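Local coordinates for protein alkaline serine protease (Thermobifida fusca, PDB 2PFE) that probably cleaves peptide bonds as a serine endopeptidase of the alpha-lytic protease-like group within the S1 family, at residues A[115-118]-A[123-126]; A[29-34]-A[170-175]; A[20-25]-A[60-65]. All coordinates share one frame; numbering follows the deposited sequence.

This chain is the protease domain of a longer zymogen. Interaction 3 and the 29-34 half of interaction 2 lie in the sheet of its N-terminal barrel, centres 8 Å apart. Strands 20-24 and 27-32 are neighbours there, with probable hydrogen bonds from Ala31 N to Phe20 O and from Val22 N to Gly29 O, both 2.8 Å. Interaction 1 is a surface hairpin, its centre 15 Å from that of interaction 2 and 23 Å from that of interaction 3. Near the predicted charge relay, the Val125 side chain is about 4 Å from that of Asp59, and that of Thr32 about 7 Å from those of His35 and Ser140. The Val118 side chain is about 10 Å from the bound sulfonyl fluoride.

Interaction 1 (A[115-118]-A[123-126]); sequences NQTV and GTVT
Val118 and Val125 form a hydrogen-bonded antiparallel pair: Val118 N donates a hydrogen bond to Val125 O at 2.8 Å, and Val125 N returns a bond to Val118 O at 2.9 Å. Each of these carbonyls also takes a CA-H contact, Thr117 CA lying 3.3 Å from Val125 O and Thr124 CA 3.5 Å from Val118 O. Together they hold the register of the beta hairpin made by strands 116-120 and 123-126.

The side chains split between two faces. Thr117, Thr124 and Thr126 share one. Chi1 of Thr117 (-67°) sets its methyl opposite the backbone N, and Thr124 has the same choice (-63°); the two side chains cross at a slant and press CG2 of Thr117 against CG2 of Thr124 at 3.4 Å, tighter than methyl groups usually pack. On the other branch, Thr117 OG1 runs alongside Thr126, 3.7 Å from its CG2. Thr126 is turned differently: with chi1 at 69° its hydroxyl stands between N and C, where it bonds to Gly57 O and meets a water, OG1 to O 2.8 Å. That water reaches Asn115 OD1 only weakly, at 3.4 Å. Asn115 and Gln116 themselves form a G1 beta bulge facing Leu128.

The valines take the opposite face, Val118 resting on Leu128 and Val125 on Phe55 and Asp59, a predicted charge-relay residue. The chemistry implies a division of labour: backbone bonds fix the pairing, threonine methyls pack on the face away from the valines, and Val125 places an apolar side chain against Asp59.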
# COMPACT_ATOMS: atom_id res chain seq x y z
N ASN A 115 -15.61 -0.06 4.70
CA ASN A 115 -16.53 -0.29 3.58
C ASN A 115 -17.11 1.00 3.00
O ASN A 115 -18.32 1.09 2.71
CB ASN A 115 -17.64 -1.30 3.92
CG ASN A 115 -18.19 -1.96 2.69
OD1 ASN A 115 -17.49 -2.06 1.66
ND2 ASN A 115 -19.44 -2.43 2.76
N GLN A 116 -16.24 1.99 2.81
CA GLN A 116 -16.63 3.30 2.31
C GLN A 116 -16.42 3.41 0.82
O GLN A 116 -15.48 2.81 0.28
CB GLN A 116 -15.81 4.40 2.99
CG GLN A 116 -16.04 4.45 4.47
CD GLN A 116 -17.47 4.79 4.80
OE1 GLN A 116 -17.92 5.90 4.54
NE2 GLN A 116 -18.19 3.82 5.32
N THR A 117 -17.31 4.17 0.18
CA THR A 117 -17.29 4.40 -1.26
C THR A 117 -16.80 5.80 -1.52
O THR A 117 -17.28 6.75 -0.89
CB THR A 117 -18.70 4.26 -1.81
OG1 THR A 117 -19.10 2.90 -1.68
CG2 THR A 117 -18.76 4.72 -3.28
N VAL A 118 -15.80 5.94 -2.41
CA VAL A 118 -15.29 7.25 -2.80
C VAL A 118 -15.40 7.40 -4.32
O VAL A 118 -14.99 6.50 -5.06
CB VAL A 118 -13.82 7.41 -2.36
CG1 VAL A 118 -13.23 8.76 -2.77
CG2 VAL A 118 -13.71 7.22 -0.84
N GLY A 123 -13.11 7.01 -11.45
CA GLY A 123 -14.24 6.14 -11.22
C GLY A 123 -14.37 5.84 -9.74
O GLY A 123 -13.47 6.11 -8.95
N THR A 124 -15.50 5.25 -9.41
CA THR A 124 -15.90 5.01 -8.04
C THR A 124 -15.18 3.78 -7.50
O THR A 124 -15.03 2.75 -8.19
CB THR A 124 -17.42 4.90 -7.98
OG1 THR A 124 -17.98 6.16 -8.38
CG2 THR A 124 -17.89 4.56 -6.57
N VAL A 125 -14.71 3.90 -6.27
CA VAL A 125 -14.06 2.79 -5.57
C VAL A 125 -14.83 2.50 -4.29
O VAL A 125 -15.18 3.43 -3.54
CB VAL A 125 -12.58 3.09 -5.25
CG1 VAL A 125 -11.99 1.97 -4.40
CG2 VAL A 125 -11.79 3.21 -6.53
N THR A 126 -15.10 1.22 -4.04
CA THR A 126 -15.86 0.78 -2.86
C THR A 126 -14.95 0.00 -1.89
O THR A 126 -13.81 -0.33 -2.24
CB THR A 126 -17.07 -0.11 -3.26
OG1 THR A 126 -16.60 -1.36 -3.76
CG2 THR A 126 -17.95 0.57 -4.31
O HOH W 1 -16.97 -3.04 -1.53

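Interaction 2 (A[29-34]-A[170-175])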
# COMPACT_ATOMS: atom_id res chain seq x y z
N GLY A 29 7.13 -10.17 -5.27
CA GLY A 29 6.69 -8.85 -5.68
C GLY A 29 6.21 -8.05 -4.51
O GLY A 29 6.58 -8.32 -3.38
N PHE A 30 5.38 -7.06 -4.78
CA PHE A 30 4.83 -6.31 -3.68
C PHE A 30 3.42 -5.86 -4.00
O PHE A 30 3.10 -5.57 -5.15
CB PHE A 30 5.75 -5.13 -3.30
CG PHE A 30 6.02 -4.15 -4.41
CD1 PHE A 30 5.15 -3.08 -4.64
CD2 PHE A 30 7.17 -4.25 -5.20
CE1 PHE A 30 5.42 -2.14 -5.65
CE2 PHE A 30 7.43 -3.31 -6.21
CZ PHE A 30 6.56 -2.27 -6.44
N ALA A 31 2.57 -5.85 -2.98
CA ALA A 31 1.24 -5.25 -3.06
C ALA A 31 1.35 -3.74 -3.14
O ALA A 31 2.26 -3.12 -2.58
CB ALA A 31 0.39 -5.64 -1.85
N THR A 32 0.35 -3.16 -3.80
CA THR A 32 0.29 -1.73 -4.02
C THR A 32 -1.16 -1.34 -4.33
O THR A 32 -2.05 -2.20 -4.30
CB THR A 32 1.28 -1.28 -5.13
OG1 THR A 32 1.28 0.15 -5.19
CG2 THR A 32 0.93 -1.86 -6.51
N ALA A 33 -1.38 -0.07 -4.64
CA ALA A 33 -2.67 0.43 -5.07
C ALA A 33 -2.86 0.13 -6.56
O ALA A 33 -1.93 0.28 -7.37
CB ALA A 33 -2.75 1.95 -4.83
N GLY A 34 -4.09 -0.27 -6.93
CA GLY A 34 -4.44 -0.51 -8.33
C GLY A 34 -4.23 0.71 -9.20
O GLY A 34 -3.84 0.58 -10.37
N GLN A 170 -7.11 0.69 0.91
CA GLN A 170 -7.64 -0.57 0.39
C GLN A 170 -7.18 -1.65 1.36
O GLN A 170 -5.99 -1.85 1.51
CB GLN A 170 -7.04 -0.78 -1.02
CG GLN A 170 -7.02 -2.21 -1.51
CD GLN A 170 -8.41 -2.77 -1.72
OE1 GLN A 170 -8.82 -3.73 -1.05
NE2 GLN A 170 -9.16 -2.16 -2.63
N PRO A 171 -8.11 -2.32 2.06
CA PRO A 171 -7.73 -3.40 2.98
C PRO A 171 -6.87 -4.48 2.30
O PRO A 171 -7.06 -4.79 1.10
CB PRO A 171 -9.08 -3.94 3.48
CG PRO A 171 -9.99 -2.73 3.37
CD PRO A 171 -9.56 -2.08 2.07
N ILE A 172 -5.91 -4.99 3.05
CA ILE A 172 -4.90 -5.88 2.47
C ILE A 172 -5.41 -7.29 2.20
O ILE A 172 -5.06 -7.88 1.18
CB ILE A 172 -3.60 -5.91 3.30
CG1 ILE A 172 -2.48 -6.68 2.57
CG2 ILE A 172 -3.81 -6.50 4.70
CD1 ILE A 172 -2.07 -6.08 1.23
N ASN A 173 -6.25 -7.81 3.09
CA ASN A 173 -6.68 -9.18 2.92
C ASN A 173 -7.47 -9.45 1.63
O ASN A 173 -7.23 -10.48 1.00
CB ASN A 173 -7.37 -9.69 4.19
CG ASN A 173 -6.39 -9.94 5.31
OD1 ASN A 173 -5.20 -10.20 5.09
ND2 ASN A 173 -6.87 -9.86 6.54
N PRO A 174 -8.42 -8.56 1.25
CA PRO A 174 -9.06 -8.73 -0.06
C PRO A 174 -8.07 -8.71 -1.23
O PRO A 174 -8.30 -9.39 -2.22
CB PRO A 174 -10.02 -7.54 -0.14
CG PRO A 174 -10.33 -7.23 1.27
CD PRO A 174 -9.03 -7.44 1.99
N LEU A 175 -7.01 -7.92 -1.12
CA LEU A 175 -6.00 -7.80 -2.17
C LEU A 175 -5.24 -9.13 -2.28
O LEU A 175 -5.08 -9.68 -3.38
CB LEU A 175 -5.06 -6.62 -1.86
CG LEU A 175 -3.97 -6.29 -2.88
CD1 LEU A 175 -3.50 -4.85 -2.68
CD2 LEU A 175 -2.80 -7.24 -2.80
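Ala31 meets the first turn of helix 172-179 through its one methyl, which reaches two apolar side chains. Leu175 CD2 comes to 3.7 Å from Ala31 CB, and Ile172 CD1 approaches the same CB at 4.0 Å. With CG anti to the backbone N (chi1 -177°), Leu175 extends toward strand 27-32 and meets it with CD1 and CD2. Ile172 and Leu175 are three residues apart and therefore lie on the same side of the helix.

The fold is the double beta-barrel of chymotrypsin-like proteases. Strand 164-171 belongs to the second barrel, and the chain leaves it at Pro171 to enter the C-terminal helix, which lies back against the first barrel, here against strand 27-32. Met60 on the adjoining strand 60-65 and Val153 of the second barrel also touch Leu175.

A further contact is of methyl against backbone. Leu175 CD1 sits 3.4 Å from Thr32 O, plain van der Waals packing. CB of Thr32 leaves the backbone away from the helix, and the OG1 it carries is hydrogen-bonded to Tyr9 OH.

Interaction 3 (A[20-25]-A[60-65]); sequences FSVRQG and MGWVRI
Trp62 reaches across to Val22 and Gln24 in the six-stranded sheet of the N-terminal barrel, part of the chymotrypsin-like fold. Strands 60-65 and 20-24 are not direct neighbours: strand 27-32 runs between them, and the short segments pass 8.5 Å apart at 74°, as the sheet coils strongly.

Along 60-65, Trp62 comes first. The benzo part of its indole carries the packing: CE3 meets Val22 CG2 at 3.8 Å, and CZ2 lies 3.5 Å from Gln24 OE1. The Gln24 amide stands steeply to the ring, the planes 71° apart. In the plane of the indole, at its edge, NE1 donates to a water at 2.9 Å, which also accepts from Gln24 NE2 at 3.2 Å. Phe179 and Leu181 lie against the ring as well. Replacing the indole by an alanine is likely to open a gap beside Val22, leave the Gln24 amide without its ring and remove the N-H that holds the shared water.

Two residues on, Arg64 bends at chi3 (-28°, away from a staggered position), which sets Trp62 CH2 over one face of its guanidinium, 3.6 Å above the guanidinium plane and offset toward its rim. Arg64 NH1 comes within 3.5 Å of Gln24 OE1. Two waters link these groups, both bonding weakly to the arginine and one weakly to Gln24 OE1 too; the other donates to Gln24 OE1 from 2.6 Å.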
# COMPACT_ATOMS: atom_id res chain seq x y z
N PHE A 20 3.50 -3.91 0.52
CA PHE A 20 4.06 -5.03 1.29
C PHE A 20 4.68 -6.04 0.33
O PHE A 20 4.08 -6.37 -0.69
CB PHE A 20 2.96 -5.79 2.06
CG PHE A 20 2.26 -5.00 3.14
CD1 PHE A 20 1.03 -4.39 2.90
CD2 PHE A 20 2.82 -4.86 4.40
CE1 PHE A 20 0.37 -3.66 3.92
CE2 PHE A 20 2.18 -4.13 5.40
CZ PHE A 20 0.96 -3.54 5.17
N SER A 21 5.85 -6.55 0.66
CA SER A 21 6.39 -7.71 -0.08
C SER A 21 5.38 -8.86 -0.07
O SER A 21 4.75 -9.15 0.97
CB SER A 21 7.69 -8.21 0.53
OG SER A 21 8.75 -7.28 0.34
N VAL A 22 5.26 -9.53 -1.22
CA VAL A 22 4.39 -10.71 -1.36
C VAL A 22 5.09 -11.80 -2.17
O VAL A 22 6.08 -11.54 -2.85
CB VAL A 22 3.02 -10.38 -2.04
CG1 VAL A 22 2.16 -9.44 -1.18
CG2 VAL A 22 3.21 -9.82 -3.46
N ARG A 23 4.56 -13.01 -2.08
CA ARG A 23 4.94 -14.12 -2.96
C ARG A 23 3.70 -14.65 -3.68
O ARG A 23 2.60 -14.57 -3.16
CB ARG A 23 5.56 -15.28 -2.16
CG ARG A 23 6.80 -14.93 -1.39
CD ARG A 23 7.24 -16.11 -0.55
NE ARG A 23 8.38 -15.76 0.31
CZ ARG A 23 9.63 -15.61 -0.12
NH1 ARG A 23 9.94 -15.81 -1.40
NH2 ARG A 23 10.59 -15.28 0.75
N GLN A 24 3.91 -15.20 -4.88
CA GLN A 24 2.89 -15.95 -5.57
C GLN A 24 3.59 -17.18 -6.09
O GLN A 24 4.33 -17.12 -7.07
CB GLN A 24 2.29 -15.16 -6.73
CG GLN A 24 1.08 -15.86 -7.40
CD GLN A 24 0.49 -15.05 -8.54
OE1 GLN A 24 1.08 -14.98 -9.62
NE2 GLN A 24 -0.67 -14.45 -8.31
N GLY A 25 3.38 -18.30 -5.40
CA GLY A 25 4.16 -19.50 -5.66
C GLY A 25 5.64 -19.19 -5.56
O GLY A 25 6.13 -18.80 -4.49
N MET A 60 -6.63 -2.04 -5.83
CA MET A 60 -5.71 -3.07 -5.42
C MET A 60 -4.86 -3.55 -6.60
O MET A 60 -5.36 -3.69 -7.73
CB MET A 60 -6.47 -4.24 -4.80
CG MET A 60 -7.51 -4.87 -5.71
SD MET A 60 -8.38 -6.18 -4.86
CE MET A 60 -9.25 -5.41 -3.54
N GLY A 61 -3.60 -3.86 -6.32
CA GLY A 61 -2.67 -4.28 -7.36
C GLY A 61 -1.47 -4.94 -6.75
O GLY A 61 -1.26 -4.90 -5.52
N TRP A 62 -0.67 -5.56 -7.61
CA TRP A 62 0.65 -5.99 -7.20
C TRP A 62 1.62 -5.95 -8.36
O TRP A 62 1.22 -6.01 -9.53
CB TRP A 62 0.61 -7.36 -6.50
CG TRP A 62 0.51 -8.54 -7.39
CD1 TRP A 62 -0.60 -8.96 -8.07
CD2 TRP A 62 1.54 -9.50 -7.67
NE1 TRP A 62 -0.32 -10.12 -8.76
CE2 TRP A 62 0.98 -10.47 -8.53
CE3 TRP A 62 2.88 -9.63 -7.27
CZ2 TRP A 62 1.72 -11.56 -9.02
CZ3 TRP A 62 3.62 -10.72 -7.77
CH2 TRP A 62 3.04 -11.66 -8.63
N VAL A 63 2.89 -5.78 -8.00
CA VAL A 63 4.00 -5.69 -8.94
C VAL A 63 4.89 -6.92 -8.78
O VAL A 63 5.32 -7.22 -7.67
CB VAL A 63 4.81 -4.39 -8.70
CG1 VAL A 63 6.13 -4.40 -9.50
CG2 VAL A 63 3.94 -3.17 -9.06
N ARG A 64 5.14 -7.63 -9.88
CA ARG A 64 6.11 -8.71 -9.86
C ARG A 64 7.49 -8.13 -10.13
O ARG A 64 7.70 -7.40 -11.10
CB ARG A 64 5.77 -9.80 -10.88
CG ARG A 64 6.59 -11.10 -10.72
CD ARG A 64 6.25 -12.15 -11.81
NE ARG A 64 4.88 -12.04 -12.32
CZ ARG A 64 3.87 -12.89 -12.07
NH1 ARG A 64 4.03 -13.96 -11.29
NH2 ARG A 64 2.68 -12.66 -12.61
N ILE A 65 8.42 -8.46 -9.25
CA ILE A 65 9.80 -7.96 -9.36
C ILE A 65 10.72 -9.00 -10.03
O ILE A 65 10.27 -10.09 -10.39
CB ILE A 65 10.35 -7.54 -7.98
CG1 ILE A 65 10.35 -8.73 -7.02
CG2 ILE A 65 9.52 -6.39 -7.42
CD1 ILE A 65 11.17 -8.51 -5.76
O HOH W 2 -1.86 -12.14 -10.12
O HOH W 3 -0.38 -13.90 -11.47
O HOH W 4 2.68 -16.25 -12.22